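Ribokinase, putative (Burkholderia thailandensis, PDB 3B1N) acts as a nucleoside kinase of the ribokinase (PfkB) family, probably transferring phosphate from ATP to nucleosides, and here binds ADP together with the nucleoside mizoribine. Local coordinates at residues V161-P167 and L185-V191; A2-G7 and I136-G142; P143-M149 and G168-F174. All blocks are in the same frame, centred on the assembly; numbering follows the deposited sequence. Where two conformers were deposited one is given.

How the interactions relate
The three contacts follow the central sheet of the Rossmann-like core up to the nucleoside pocket. Interaction 2 pairs strand 3-6 with 138-141, and interaction 1 pairs 163-165 with 188-191; the centres of the two contacts are about 10 Å apart. Strands 138-141 and 163-165 are neighbours that join the two, with Asp166 N 2.9 Å from Val141 O and Ile164 O 2.9 Å from Val141 N. Interaction 3 gathers the segments that follow those strands, and Pro143 CG comes within 3.4 Å of Pro167 O and Phe174 CZ within 3.8 Å of Phe165 CZ. Pro143 and Gln169 line the mizoribine pocket, whereas the sodium ion sits at the C-terminal end of helix 176-185, before strand 188-191.

Interaction 1: residues V161-P167 and L185-V191; sequences VPFIFDP and LATYIAV. With NA (sodium ion), chain H.
Pro162 meets Thr187 where two parallel strands, 163-165 and 188-191, come together as the outer elements of a beta-alpha-beta unit connected by helix 176-185 in the Rossmann-like core of the kinase. Pro162 CA lies 3.2 Å from Thr187 OG1. That hydroxyl stands beside its own backbone N (chi1 -40°), where it accepts the N-H of Phe163, with N 2.9 Å from OG1. Phe163 O answers with two bonds, taking Thr187 N and Tyr188 N, each at 3.1 Å, and bridging the residues between the helix end and the strand. The Phe163 side chain starts away from the neighbouring segment, but its ring swings back until CZ is 3.5 Å from Ala186 CA. Ile164 shares a sheet face with Tyr188: its CG1 rests 3.7 Å from Tyr188 CD1, its CG2 touches Ala190 CB, and Leu259 and Leu260 of helix 251-264 pack over it. Phe165 points to the other face, where its CB meets Ala186 CB. Phe165 N donates to Tyr188 O at 2.8 Å, while its O accepts from Ala190 N. Asp166 OD1 forms a salt bridge with Arg256, and its side chain lies about 4 Å from that of Asp253 of the nucleoside site. Pro167 closes the contact with CD against Val191 CG1. At the opposite end Ala186 O binds the sodium ion at 2.3 Å, alongside a water and the carbonyl oxygens of Ile183, Glu184 and Arg213.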
loop_
_atom_site.group_PDB
_atom_site.type_symbol
_atom_site.label_atom_id
_atom_site.label_comp_id
_atom_site.label_asym_id
_atom_site.label_seq_id
_atom_site.Cartn_x
_atom_site.Cartn_y
_atom_site.Cartn_z
ATOM N N VAL B 161 -28.387 4.419 -23.690
ATOM C CA VAL B 161 -27.911 3.058 -23.342
ATOM C C VAL B 161 -27.996 2.907 -21.835
ATOM O O VAL B 161 -27.478 3.775 -21.119
ATOM C CB VAL B 161 -26.446 2.833 -23.830
ATOM C CG1 VAL B 161 -25.908 1.460 -23.341
ATOM C CG2 VAL B 161 -26.332 2.949 -25.341
ATOM N N PRO B 162 -28.707 1.865 -21.329
ATOM C CA PRO B 162 -28.783 1.683 -19.856
ATOM C C PRO B 162 -27.363 1.375 -19.333
ATOM O O PRO B 162 -26.642 0.641 -19.981
ATOM C CB PRO B 162 -29.688 0.479 -19.673
ATOM C CG PRO B 162 -29.888 -0.138 -21.006
ATOM C CD PRO B 162 -29.377 0.777 -22.079
ATOM N N PHE B 163 -26.971 1.972 -18.219
ATOM C CA PHE B 163 -25.611 1.704 -17.733
ATOM C C PHE B 163 -25.562 1.747 -16.230
ATOM O O PHE B 163 -26.276 2.513 -15.557
ATOM C CB PHE B 163 -24.561 2.668 -18.368
ATOM C CG PHE B 163 -24.685 4.116 -17.927
ATOM C CD1 PHE B 163 -23.869 4.642 -16.925
ATOM C CD2 PHE B 163 -25.601 4.964 -18.536
ATOM C CE1 PHE B 163 -23.960 5.977 -16.518
ATOM C CE2 PHE B 163 -25.699 6.315 -18.161
ATOM C CZ PHE B 163 -24.889 6.840 -17.164
ATOM N N ILE B 164 -24.694 0.884 -15.682
ATOM C CA ILE B 164 -24.318 0.972 -14.270
ATOM C C ILE B 164 -23.222 2.030 -14.111
ATOM O O ILE B 164 -22.275 2.026 -14.889
ATOM C CB ILE B 164 -23.719 -0.390 -13.809
ATOM C CG1 ILE B 164 -24.716 -1.553 -13.998
ATOM C CG2 ILE B 164 -23.319 -0.274 -12.292
ATOM C CD1 ILE B 164 -24.172 -2.919 -13.516
ATOM N N PHE B 165 -23.378 2.879 -13.115
ATOM C CA PHE B 165 -22.331 3.835 -12.708
ATOM C C PHE B 165 -21.644 3.288 -11.457
ATOM O O PHE B 165 -22.289 3.057 -10.435
ATOM C CB PHE B 165 -22.960 5.194 -12.455
ATOM C CG PHE B 165 -21.986 6.257 -12.009
ATOM C CD1 PHE B 165 -20.825 6.509 -12.734
ATOM C CD2 PHE B 165 -22.276 7.028 -10.903
ATOM C CE1 PHE B 165 -19.937 7.529 -12.316
ATOM C CE2 PHE B 165 -21.387 8.007 -10.460
ATOM C CZ PHE B 165 -20.226 8.245 -11.186
ATOM N N ASP B 166 -20.327 3.079 -11.555
ATOM C CA ASP B 166 -19.511 2.481 -10.550
ATOM C C ASP B 166 -18.340 3.502 -10.259
ATOM O O ASP B 166 -17.250 3.230 -10.816
ATOM C CB ASP B 166 -19.088 1.179 -11.292
ATOM C CG ASP B 166 -18.028 0.361 -10.612
ATOM O OD1 ASP B 166 -17.902 0.429 -9.382
ATOM O OD2 ASP B 166 -17.308 -0.386 -11.367
ATOM N N PRO B 167 -18.538 4.596 -9.471
ATOM C CA PRO B 167 -17.464 5.593 -9.307
ATOM C C PRO B 167 -16.233 4.974 -8.627
ATOM O O PRO B 167 -15.081 5.264 -9.029
ATOM C CB PRO B 167 -18.135 6.733 -8.538
ATOM C CG PRO B 167 -19.359 6.119 -7.851
ATOM C CD PRO B 167 -19.782 5.011 -8.771
ATOM N N LEU B 185 -27.976 10.798 -14.284
ATOM C CA LEU B 185 -27.882 10.159 -15.586
ATOM C C LEU B 185 -27.881 8.622 -15.537
ATOM O O LEU B 185 -28.358 7.968 -16.459
ATOM C CB LEU B 185 -26.608 10.615 -16.303
ATOM C CG LEU B 185 -26.470 12.119 -16.621
ATOM C CD1 LEU B 185 -25.096 12.366 -17.207
ATOM C CD2 LEU B 185 -27.593 12.649 -17.557
ATOM N N ALA B 186 -27.303 8.057 -14.477
ATOM C CA ALA B 186 -27.091 6.602 -14.425
ATOM C C ALA B 186 -28.396 5.812 -14.337
ATOM O O ALA B 186 -29.342 6.247 -13.681
ATOM C CB ALA B 186 -26.207 6.243 -13.212
ATOM N N THR B 187 -28.423 4.618 -14.915
ATOM C CA THR B 187 -29.571 3.707 -14.739
ATOM C C THR B 187 -29.451 2.942 -13.418
ATOM O O THR B 187 -30.430 2.694 -12.735
ATOM C CB THR B 187 -29.638 2.672 -15.863
ATOM O OG1 THR B 187 -29.323 3.283 -17.129
ATOM C CG2 THR B 187 -31.007 1.970 -15.848
ATOM N N TYR B 188 -28.226 2.517 -13.085
ATOM C CA TYR B 188 -28.004 1.808 -11.835
ATOM C C TYR B 188 -26.720 2.345 -11.201
ATOM O O TYR B 188 -25.879 2.891 -11.921
ATOM C CB TYR B 188 -27.850 0.273 -12.057
ATOM C CG TYR B 188 -28.683 -0.319 -13.181
ATOM C CD1 TYR B 188 -28.194 -0.401 -14.474
ATOM C CD2 TYR B 188 -29.988 -0.785 -12.933
ATOM C CE1 TYR B 188 -28.935 -0.961 -15.487
ATOM C CE2 TYR B 188 -30.756 -1.318 -13.961
ATOM C CZ TYR B 188 -30.209 -1.412 -15.221
ATOM O OH TYR B 188 -30.940 -1.965 -16.266
ATOM N N ILE B 189 -26.583 2.194 -9.890
ATOM C CA ILE B 189 -25.283 2.483 -9.256
ATOM C C ILE B 189 -24.848 1.243 -8.475
ATOM O O ILE B 189 -25.644 0.595 -7.796
ATOM C CB ILE B 189 -25.305 3.824 -8.424
ATOM C CG1 ILE B 189 -23.935 4.164 -7.827
ATOM C CG2 ILE B 189 -26.413 3.838 -7.345
ATOM C CD1 ILE B 189 -23.902 5.529 -7.166
ATOM N N ALA B 190 -23.570 0.882 -8.620
ATOM C CA ALA B 190 -23.049 -0.250 -7.859
ATOM C C ALA B 190 -21.854 0.247 -7.088
ATOM O O ALA B 190 -20.975 0.892 -7.662
ATOM C CB ALA B 190 -22.653 -1.367 -8.779
ATOM N N VAL B 191 -21.834 -0.005 -5.786
ATOM C CA VAL B 191 -20.711 0.497 -4.940
ATOM C C VAL B 191 -20.520 -0.460 -3.814
ATOM O O VAL B 191 -21.449 -1.211 -3.491
ATOM C CB VAL B 191 -20.983 1.932 -4.362
ATOM C CG1 VAL B 191 -20.688 3.020 -5.402
ATOM C CG2 VAL B 191 -22.371 2.087 -3.782
HETATM NA NA NA H . -30.231 8.108 -12.655
HETATM O O HOH W 1 -32.253 7.666 -14.003
#

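Interaction 2: residues A2-G7 and I136-G142; sequences ATLICG and IKLAIVG
The Thr3-Leu4 peptide meets the Leu138-Ala139 peptide, Leu4 N lying in the plane of the Leu138 carbonyl, 2.9 Å from its O. These belong to a parallel strand pair, 3-6 beside 138-141, in the central sheet of the ribokinase fold. Leu4, Cys6, Ala139 and Val141 stand on one face, where His152 and Leu156 of helix 146-158 pack against the last three. On the other face Ile5 touches Ala50 and Ile53 of helix 49-59 and Leu260 of helix 251-264; Ile140 also meets Ile53. At the edges of the pair, Ile5 bonds through its backbone to Arg65 and Met67 of strand 64-71, and Ala139 to Pro162, next to strand 163-165. Leu4 bonds to both neighbours of Ala139, its O accepting from Ile140 N at 3.0 Å, and Cys6 does likewise around Val141. With CG1 of Ile140 anti to the backbone N (chi1 -176°), its CG2 lies 3.8 Å from both CG2 and CD1 of Ile5. The side chain of Ile136 crosses that of Leu4 at about a right angle: CG2 presses on Leu4 CB at 3.8 Å, and CD1 reaches Ala2 CB. The pairing ends next to Ser8 of the nucleoside site, where Gly142 N donates to Cys6 O at 2.9 Å.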
loop_
_atom_site.group_PDB
_atom_site.type_symbol
_atom_site.label_atom_id
_atom_site.label_comp_id
_atom_site.label_asym_id
_atom_site.label_seq_id
_atom_site.Cartn_x
_atom_site.Cartn_y
_atom_site.Cartn_z
ATOM N N ALA B 2 -24.098 -7.026 -27.075
ATOM C CA ALA B 2 -22.748 -6.587 -26.632
ATOM C C ALA B 2 -22.900 -5.623 -25.472
ATOM O O ALA B 2 -23.759 -4.716 -25.469
ATOM C CB ALA B 2 -22.022 -5.901 -27.770
ATOM N N THR B 3 -22.019 -5.783 -24.467
ATOM C CA THR B 3 -22.068 -4.931 -23.279
ATOM C C THR B 3 -20.755 -4.148 -23.193
ATOM O O THR B 3 -19.686 -4.754 -23.320
ATOM C CB THR B 3 -22.230 -5.809 -22.003
ATOM O OG1 THR B 3 -23.484 -6.513 -22.146
ATOM C CG2 THR B 3 -22.279 -4.946 -20.739
ATOM N N LEU B 4 -20.868 -2.819 -23.146
ATOM C CA LEU B 4 -19.675 -1.952 -23.200
ATOM C C LEU B 4 -19.147 -1.785 -21.790
ATOM O O LEU B 4 -19.891 -1.391 -20.870
ATOM C CB LEU B 4 -20.025 -0.557 -23.748
ATOM C CG LEU B 4 -18.859 0.368 -24.105
ATOM C CD1 LEU B 4 -18.117 -0.170 -25.340
ATOM C CD2 LEU B 4 -19.360 1.805 -24.355
ATOM N N ILE B 5 -17.852 -2.093 -21.627
ATOM C CA ILE B 5 -17.270 -2.045 -20.271
ATOM C C ILE B 5 -16.232 -0.931 -20.233
ATOM O O ILE B 5 -15.105 -1.147 -20.673
ATOM C CB ILE B 5 -16.591 -3.404 -19.920
ATOM C CG1 ILE B 5 -17.483 -4.619 -20.258
ATOM C CG2 ILE B 5 -16.146 -3.372 -18.433
ATOM C CD1 ILE B 5 -18.788 -4.625 -19.526
ATOM N N CYS B 6 -16.621 0.215 -19.677
ATOM C CA CYS B 6 -15.718 1.382 -19.666
ATOM C C CYS B 6 -14.999 1.452 -18.339
ATOM O O CYS B 6 -15.620 1.432 -17.274
ATOM C CB CYS B 6 -16.523 2.646 -19.812
ATOM S SG CYS B 6 -17.495 2.749 -21.321
ATOM N N GLY B 7 -13.682 1.466 -18.370
ATOM C CA GLY B 7 -12.968 1.563 -17.092
ATOM C C GLY B 7 -11.496 1.355 -17.341
ATOM O O GLY B 7 -11.037 1.211 -18.468
ATOM N N ILE B 136 -24.673 -1.421 -28.679
ATOM C CA ILE B 136 -24.441 -1.723 -27.292
ATOM C C ILE B 136 -25.812 -1.762 -26.673
ATOM O O ILE B 136 -26.613 -0.828 -26.816
ATOM C CB ILE B 136 -23.568 -0.599 -26.652
ATOM C CG1 ILE B 136 -22.137 -0.631 -27.232
ATOM C CG2 ILE B 136 -23.542 -0.693 -25.122
ATOM C CD1 ILE B 136 -21.382 -1.999 -27.240
ATOM N N LYS B 137 -26.104 -2.823 -25.944
ATOM C CA LYS B 137 -27.370 -2.844 -25.230
ATOM C C LYS B 137 -27.326 -2.487 -23.744
ATOM O O LYS B 137 -28.359 -2.212 -23.123
ATOM C CB LYS B 137 -28.065 -4.175 -25.411
ATOM C CG LYS B 137 -27.309 -5.400 -25.116
ATOM C CD LYS B 137 -28.168 -6.518 -25.769
ATOM C CE LYS B 137 -27.474 -7.802 -25.970
ATOM N NZ LYS B 137 -28.539 -8.779 -26.354
ATOM N N LEU B 138 -26.093 -2.429 -23.215
ATOM C CA LEU B 138 -25.922 -2.261 -21.779
ATOM C C LEU B 138 -24.469 -1.844 -21.596
ATOM O O LEU B 138 -23.606 -2.227 -22.373
ATOM C CB LEU B 138 -26.200 -3.577 -21.033
ATOM C CG LEU B 138 -26.063 -3.627 -19.509
ATOM C CD1 LEU B 138 -26.912 -2.628 -18.735
ATOM C CD2 LEU B 138 -26.267 -5.074 -18.961
ATOM N N ALA B 139 -24.222 -1.042 -20.557
ATOM C CA ALA B 139 -22.830 -0.615 -20.282
ATOM C C ALA B 139 -22.584 -0.491 -18.801
ATOM O O ALA B 139 -23.511 -0.456 -18.000
ATOM C CB ALA B 139 -22.550 0.731 -20.969
ATOM N N ILE B 140 -21.302 -0.340 -18.443
ATOM C CA ILE B 140 -20.925 0.093 -17.106
ATOM C C ILE B 140 -19.827 1.139 -17.282
ATOM O O ILE B 140 -18.988 1.004 -18.180
ATOM C CB ILE B 140 -20.377 -1.104 -16.262
ATOM C CG1 ILE B 140 -20.073 -0.604 -14.803
ATOM C CG2 ILE B 140 -19.245 -1.865 -16.939
ATOM C CD1 ILE B 140 -20.003 -1.823 -13.809
ATOM N N VAL B 141 -19.867 2.148 -16.433
ATOM C CA VAL B 141 -18.774 3.135 -16.354
ATOM C C VAL B 141 -18.147 2.959 -14.972
ATOM O O VAL B 141 -18.775 3.228 -13.942
ATOM C CB VAL B 141 -19.286 4.569 -16.524
ATOM C CG1 VAL B 141 -18.101 5.588 -16.325
ATOM C CG2 VAL B 141 -19.978 4.750 -17.930
ATOM N N GLY B 142 -16.893 2.486 -14.952
ATOM C CA GLY B 142 -16.201 2.265 -13.712
ATOM C C GLY B 142 -15.002 3.175 -13.578
ATOM O O GLY B 142 -14.791 4.058 -14.427
#

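Interaction 3: residues P143-M149 and G168-F174; sequences PDGFQGM and GQGLPLF. With MZR (5-hydroxy-1-(beta-D-ribofuranosyl)-1H-imidazole-4-carboxamide), chain F.
Pro143 and Gln169 meet beside the bound mizoribine and both touch it. Pro143 CB lies 3.8 Å from the carboxamide nitrogen N1, while Gln169 CB and CG run along the imidazole and its NE2 comes 3.2 Å from the ribose oxygen O4'. A bend at chi2 (105°) carries the amide toward the sugar, and its OE1 rests against Pro143 CG at 3.4 Å. Cys49 packs on both side chains, and Ser36 of the second subunit touches Gln169 and hydrogen-bonds the ligand, so the pocket is completed across the dimer.

Behind this first shell, Gly168, with positive phi, brings its CA against Pro143 CG, and Gly170, without a side chain, has Met149 SD beside its CA. The methionine turns at chi3 (67°) to place CE at the edge of the Phe174 ring, 3.7 Å from CE2; SD lies beside the edge, 5.3 Å from the Phe174 centroid, a Met-aromatic contact. One face of that ring receives Phe146 in a T-shaped stack: centroids are 4.9 Å apart, planes at 88°, with CE1 of Phe146 over the ring centre. Leu173 slides past Phe146 in the opposite direction: its O lies over one face of the ring toward the rim, 3.3 Å from CE1, and its CB is 3.5 Å from CD1.

The two segments link the start of helix 146-158, with Gly145 at its N-cap, to the 3-10 turn 169-173 that follows strand 163-165. Lys202 of helix 193-203 bonds Leu171 O and Phe174 O, and helix 176-185 packs on the aromatic pair through Thr178, Leu179 and Ser182.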
loop_
_atom_site.group_PDB
_atom_site.type_symbol
_atom_site.label_atom_id
_atom_site.label_comp_id
_atom_site.label_asym_id
_atom_site.label_seq_id
_atom_site.Cartn_x
_atom_site.Cartn_y
_atom_site.Cartn_z
ATOM N N PRO B 143 -14.176 2.954 -12.553
ATOM C CA PRO B 143 -13.070 3.845 -12.262
ATOM C C PRO B 143 -12.133 3.932 -13.461
ATOM O O PRO B 143 -11.835 2.918 -14.115
ATOM C CB PRO B 143 -12.359 3.154 -11.106
ATOM C CG PRO B 143 -13.503 2.498 -10.355
ATOM C CD PRO B 143 -14.346 1.937 -11.500
ATOM N N ASP B 144 -11.665 5.137 -13.723
ATOM C CA ASP B 144 -10.975 5.450 -14.976
ATOM C C ASP B 144 -10.422 6.848 -14.840
ATOM O O ASP B 144 -10.593 7.480 -13.807
ATOM C CB ASP B 144 -12.015 5.438 -16.129
ATOM C CG ASP B 144 -11.454 5.037 -17.467
ATOM O OD1 ASP B 144 -10.250 5.097 -17.731
ATOM O OD2 ASP B 144 -12.285 4.604 -18.298
ATOM N N GLY B 145 -9.759 7.326 -15.870
ATOM C CA GLY B 145 -9.452 8.759 -15.918
ATOM C C GLY B 145 -10.702 9.585 -15.708
ATOM O O GLY B 145 -11.795 9.240 -16.189
ATOM N N PHE B 146 -10.580 10.647 -14.915
ATOM C CA PHE B 146 -11.759 11.375 -14.483
ATOM C C PHE B 146 -12.549 11.937 -15.655
ATOM O O PHE B 146 -13.771 11.769 -15.750
ATOM C CB PHE B 146 -11.378 12.517 -13.513
ATOM C CG PHE B 146 -12.576 13.354 -13.082
ATOM C CD1 PHE B 146 -13.617 12.796 -12.325
ATOM C CD2 PHE B 146 -12.671 14.689 -13.460
ATOM C CE1 PHE B 146 -14.737 13.557 -11.912
ATOM C CE2 PHE B 146 -13.808 15.465 -13.079
ATOM C CZ PHE B 146 -14.841 14.891 -12.313
ATOM N N GLN B 147 -11.856 12.576 -16.594
ATOM C CA GLN B 147 -12.562 13.136 -17.733
ATOM C C GLN B 147 -13.303 12.025 -18.507
ATOM O O GLN B 147 -14.446 12.217 -18.959
ATOM C CB GLN B 147 -11.597 13.945 -18.629
ATOM C CG GLN B 147 -12.218 14.567 -19.855
ATOM C CD GLN B 147 -11.234 15.376 -20.694
ATOM O OE1 GLN B 147 -10.077 15.560 -20.318
ATOM N NE2 GLN B 147 -11.697 15.847 -21.847
ATOM N N GLY B 148 -12.655 10.859 -18.666
ATOM C CA GLY B 148 -13.297 9.725 -19.294
ATOM C C GLY B 148 -14.543 9.291 -18.555
ATOM O O GLY B 148 -15.551 9.056 -19.195
ATOM N N MET B 149 -14.486 9.199 -17.220
ATOM C CA MET B 149 -15.634 8.717 -16.459
ATOM C C MET B 149 -16.827 9.632 -16.703
ATOM O O MET B 149 -17.928 9.182 -16.957
ATOM C CB MET B 149 -15.324 8.679 -14.968
ATOM C CG MET B 149 -14.256 7.684 -14.613
ATOM S SD MET B 149 -14.023 7.584 -12.831
ATOM C CE MET B 149 -15.487 6.908 -12.189
ATOM N N GLY B 168 -16.490 4.060 -7.692
ATOM C CA GLY B 168 -15.433 3.215 -7.107
ATOM C C GLY B 168 -14.238 4.041 -6.630
ATOM O O GLY B 168 -14.367 5.077 -6.005
ATOM N N GLN B 169 -13.068 3.535 -6.954
ATOM C CA GLN B 169 -11.832 4.193 -6.572
ATOM C C GLN B 169 -11.633 5.569 -7.168
ATOM O O GLN B 169 -10.704 6.294 -6.782
ATOM C CB GLN B 169 -10.679 3.294 -6.996
ATOM C CG GLN B 169 -10.636 2.017 -6.220
ATOM C CD GLN B 169 -11.115 0.837 -7.015
ATOM O OE1 GLN B 169 -12.125 0.895 -7.742
ATOM N NE2 GLN B 169 -10.396 -0.271 -6.865
ATOM N N GLY B 170 -12.491 5.939 -8.116
ATOM C CA GLY B 170 -12.383 7.231 -8.784
ATOM C C GLY B 170 -13.055 8.336 -8.007
ATOM O O GLY B 170 -12.956 9.517 -8.378
ATOM N N LEU B 171 -13.686 7.983 -6.895
ATOM C CA LEU B 171 -14.476 8.960 -6.130
ATOM C C LEU B 171 -13.733 10.245 -5.716
ATOM O O LEU B 171 -14.328 11.325 -5.795
ATOM C CB LEU B 171 -15.089 8.282 -4.909
ATOM C CG LEU B 171 -16.566 8.357 -4.561
ATOM C CD1 LEU B 171 -17.501 8.954 -5.632
ATOM C CD2 LEU B 171 -16.972 6.954 -4.145
ATOM N N PRO B 172 -12.445 10.164 -5.313
ATOM C CA PRO B 172 -11.753 11.406 -4.913
ATOM C C PRO B 172 -11.706 12.489 -5.993
ATOM O O PRO B 172 -11.563 13.682 -5.675
ATOM C CB PRO B 172 -10.332 10.907 -4.552
ATOM C CG PRO B 172 -10.583 9.506 -4.054
ATOM C CD PRO B 172 -11.573 8.993 -5.065
ATOM N N LEU B 173 -11.832 12.088 -7.249
ATOM C CA LEU B 173 -11.747 13.002 -8.382
ATOM C C LEU B 173 -13.057 13.796 -8.598
ATOM O O LEU B 173 -13.068 14.821 -9.315
ATOM C CB LEU B 173 -11.374 12.229 -9.643
ATOM C CG LEU B 173 -10.226 11.197 -9.593
ATOM C CD1 LEU B 173 -10.122 10.355 -10.867
ATOM C CD2 LEU B 173 -8.909 11.877 -9.294
ATOM N N PHE B 174 -14.144 13.310 -8.002
ATOM C CA PHE B 174 -15.466 13.924 -8.154
ATOM C C PHE B 174 -15.672 15.030 -7.116
ATOM O O PHE B 174 -15.132 14.962 -6.016
ATOM C CB PHE B 174 -16.580 12.877 -7.990
ATOM C CG PHE B 174 -16.776 12.009 -9.209
ATOM C CD1 PHE B 174 -17.793 12.266 -10.119
ATOM C CD2 PHE B 174 -15.911 10.945 -9.459
ATOM C CE1 PHE B 174 -17.943 11.490 -11.272
ATOM C CE2 PHE B 174 -16.066 10.179 -10.566
ATOM C CZ PHE B 174 -17.097 10.437 -11.477
HETATM N N1 MZR F . -8.753 4.250 -11.106
HETATM O O3 MZR F . -8.858 1.524 -11.693
HETATM C C4 MZR F . -8.268 1.479 -10.412
HETATM C C5 MZR F . -7.964 2.622 -9.581
HETATM C C6 MZR F . -8.187 4.026 -9.932
HETATM O O6 MZR F . -7.810 4.865 -9.087
HETATM N N7 MZR F . -7.419 2.058 -8.467
HETATM C C8 MZR F . -7.413 0.714 -8.622
HETATM N N9 MZR F . -7.935 0.338 -9.825
HETATM C "C1'" MZR F . -8.135 -1.036 -10.316
HETATM C "C2'" MZR F . -6.973 -2.004 -10.185
HETATM O "O2'" MZR F . -6.263 -1.947 -11.417
HETATM C "C3'" MZR F . -7.690 -3.340 -9.863
HETATM O "O3'" MZR F . -7.517 -4.400 -10.807
HETATM C "C4'" MZR F . -9.145 -2.973 -9.738
HETATM O "O4'" MZR F . -9.116 -1.588 -9.445
HETATM C "C5'" MZR F . -9.812 -3.738 -8.619
HETATM O "O5'" MZR F . -11.205 -3.328 -8.618
#